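Local coordinates for DUF1780 domain-containing protein (Pseudomonas aeruginosa, PDB 1Y0K) that is of unknown function but is probably an endonuclease-like protein related to the PDDEXK nucleases, at residues R31-R36 / D140-V145. Numbering follows the deposited sequence.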
loop_
_atom_site.group_PDB
_atom_site.type_symbol
_atom_site.label_atom_id
_atom_site.label_comp_id
_atom_site.label_asym_id
_atom_site.label_seq_id
_atom_site.Cartn_x
_atom_site.Cartn_y
_atom_site.Cartn_z
ATOM N N ARG A 31 9.892 -2.136 5.922
ATOM C CA ARG A 31 10.735 -1.061 5.389
ATOM C C ARG A 31 10.819 -1.151 3.859
ATOM O O ARG A 31 10.758 -0.135 3.159
ATOM C CB ARG A 31 12.135 -1.117 6.000
ATOM C CG ARG A 31 12.920 0.170 5.801
ATOM C CD ARG A 31 14.411 -0.070 5.764
ATOM N NE ARG A 31 14.740 -0.910 4.623
ATOM C CZ ARG A 31 15.100 -2.181 4.705
ATOM N NH1 ARG A 31 15.330 -2.869 3.598
ATOM N NH2 ARG A 31 15.233 -2.763 5.890
ATOM N N TRP A 32 10.929 -2.372 3.346
ATOM C CA TRP A 32 10.999 -2.595 1.907
ATOM C C TRP A 32 9.740 -2.029 1.243
ATOM O O TRP A 32 9.840 -1.348 0.234
ATOM C CB TRP A 32 11.174 -4.098 1.622
ATOM C CG TRP A 32 11.123 -4.527 0.162
ATOM C CD1 TRP A 32 12.183 -4.711 -0.673
ATOM C CD2 TRP A 32 9.952 -4.880 -0.588
ATOM N NE1 TRP A 32 11.747 -5.131 -1.917
ATOM C CE2 TRP A 32 10.380 -5.246 -1.887
ATOM C CE3 TRP A 32 8.577 -4.916 -0.289
ATOM C CZ2 TRP A 32 9.483 -5.640 -2.889
ATOM C CZ3 TRP A 32 7.675 -5.314 -1.287
ATOM C CH2 TRP A 32 8.137 -5.674 -2.574
ATOM N N VAL A 33 8.566 -2.284 1.824
ATOM C CA VAL A 33 7.312 -1.736 1.276
ATOM C C VAL A 33 7.366 -0.202 1.228
ATOM O O VAL A 33 7.015 0.418 0.214
ATOM C CB VAL A 33 6.080 -2.196 2.082
ATOM C CG1 VAL A 33 4.832 -1.441 1.640
ATOM C CG2 VAL A 33 5.864 -3.705 1.901
ATOM N N CYS A 34 7.799 0.403 2.328
ATOM C CA CYS A 34 7.941 1.856 2.390
ATOM C C CYS A 34 8.893 2.358 1.301
ATOM O O CYS A 34 8.597 3.336 0.630
ATOM C CB CYS A 34 8.417 2.293 3.778
ATOM S SG CYS A 34 7.189 1.958 5.075
ATOM N N GLN A 35 10.034 1.695 1.127
ATOM C CA GLN A 35 10.968 2.123 0.077
ATOM C C GLN A 35 10.345 2.053 -1.311
ATOM O O GLN A 35 10.493 2.985 -2.097
ATOM C CB GLN A 35 12.248 1.296 0.112
ATOM C CG GLN A 35 13.188 1.680 1.235
ATOM C CD GLN A 35 14.520 0.966 1.106
ATOM O OE1 GLN A 35 15.179 1.032 0.065
ATOM N NE2 GLN A 35 14.914 0.279 2.147
ATOM N N ARG A 36 9.646 0.956 -1.610
ATOM C CA ARG A 36 8.991 0.794 -2.926
ATOM C C ARG A 36 7.968 1.906 -3.164
ATOM O O ARG A 36 7.858 2.451 -4.268
ATOM C CB ARG A 36 8.313 -0.580 -3.044
ATOM C CG ARG A 36 9.259 -1.822 -2.956
ATOM C CD ARG A 36 10.409 -1.850 -4.014
ATOM N NE ARG A 36 11.534 -0.933 -3.778
ATOM C CZ ARG A 36 12.446 -1.043 -2.807
ATOM N NH1 ARG A 36 13.432 -0.152 -2.716
ATOM N NH2 ARG A 36 12.382 -2.015 -1.907
ATOM N N ASP A 140 -0.352 6.648 9.272
ATOM C CA ASP A 140 -0.393 6.652 7.810
ATOM C C ASP A 140 -0.399 5.214 7.311
ATOM O O ASP A 140 0.635 4.544 7.296
ATOM C CB ASP A 140 0.828 7.397 7.284
ATOM C CG ASP A 140 0.922 8.811 7.848
ATOM O OD1 ASP A 140 -0.044 9.581 7.664
ATOM O OD2 ASP A 140 1.959 9.155 8.464
ATOM N N LEU A 141 -1.574 4.725 6.939
ATOM C CA LEU A 141 -1.703 3.327 6.542
ATOM C C LEU A 141 -1.129 3.120 5.147
ATOM O O LEU A 141 -1.333 3.947 4.256
ATOM C CB LEU A 141 -3.168 2.877 6.597
ATOM C CG LEU A 141 -3.718 2.475 7.984
ATOM C CD1 LEU A 141 -3.408 1.037 8.260
ATOM C CD2 LEU A 141 -3.200 3.345 9.149
ATOM N N LEU A 142 -0.409 2.015 4.978
ATOM C CA LEU A 142 0.232 1.683 3.703
ATOM C C LEU A 142 0.049 0.200 3.413
ATOM O O LEU A 142 0.625 -0.648 4.100
ATOM C CB LEU A 142 1.722 2.042 3.729
ATOM C CG LEU A 142 2.529 1.748 2.461
ATOM C CD1 LEU A 142 1.940 2.492 1.245
ATOM C CD2 LEU A 142 4.008 2.118 2.667
ATOM N N ALA A 143 -0.778 -0.102 2.411
ATOM C CA ALA A 143 -1.064 -1.490 2.040
ATOM C C ALA A 143 -0.160 -1.907 0.904
ATOM O O ALA A 143 -0.089 -1.197 -0.107
ATOM C CB ALA A 143 -2.526 -1.627 1.584
ATOM N N PHE A 144 0.525 -3.046 1.048
ATOM C CA PHE A 144 1.184 -3.669 -0.107
ATOM C C PHE A 144 0.208 -4.691 -0.684
ATOM O O PHE A 144 -0.144 -5.674 -0.024
ATOM C CB PHE A 144 2.517 -4.325 0.259
ATOM C CG PHE A 144 3.219 -4.927 -0.927
ATOM C CD1 PHE A 144 4.022 -4.127 -1.737
ATOM C CD2 PHE A 144 3.057 -6.273 -1.247
ATOM C CE1 PHE A 144 4.665 -4.661 -2.857
ATOM C CE2 PHE A 144 3.705 -6.816 -2.372
ATOM C CZ PHE A 144 4.502 -6.003 -3.172
ATOM N N VAL A 145 -0.263 -4.404 -1.891
ATOM C CA VAL A 145 -1.314 -5.169 -2.533
ATOM C C VAL A 145 -0.732 -5.995 -3.692
ATOM O O VAL A 145 -0.174 -5.449 -4.654
ATOM C CB VAL A 145 -2.463 -4.247 -3.035
ATOM C CG1 VAL A 145 -3.632 -5.093 -3.567
ATOM C CG2 VAL A 145 -2.953 -3.340 -1.917
#
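Val33 packs against both Leu142 and Phe144, in a contact that shows how a helix lies across the mixed beta-sheet of a domain assigned to the PDDEXK nuclease clan, consistent with a nuclease-like alpha/beta core. Helix 26-40 passes over strand 140-146 nearly at right angles: the axes of the two short segments make 92° and come within 9.3 Å. The strand lies centrally in the sheet, parallel to both neighbours, 65-73 and 171-175. The CB atoms of Leu142 and Phe144 point toward the helix, and that of Ala143, between them, points away; Ala143 touches Phe70 of strand 65-73.

Most of the aliphatic contacts centre on Val33. Its CG1 lies 3.8 Å from Leu142 CD2, the two side chains sliding past each other in opposite directions, while its CG2 reaches Phe144 CB, also at 3.8 Å. The same residue touches Phe71 and Val175 of the adjoining strands. Leu142 CD2 is shared: Cys34 SG and Cys34 CA each stand 4.0 Å from it. Cys34 also touches Phe67, which carries the apolar layer onto strand 65-73.

The aromatic contact is an offset edge-to-face pair, with the six-membered ring of Trp32 presenting its edge to one face of Phe144. Their planes are inclined at 63° and their centroids lie 5.2 Å apart. The indole gets there because its CG is anti to the backbone N (chi1 174°), which brings the far end of the ring closer to the strand than the direction of CB would suggest. Arg36 CG lies over the centre of one indole face, 3.7 Å above the plane, and Phe20 of helix 3-23 also meets the ring. At the leading edge of the indole, Trp32 CZ3 comes to 3.5 Å from Phe144 CE1, with CH2 beside it near CE1 and CZ.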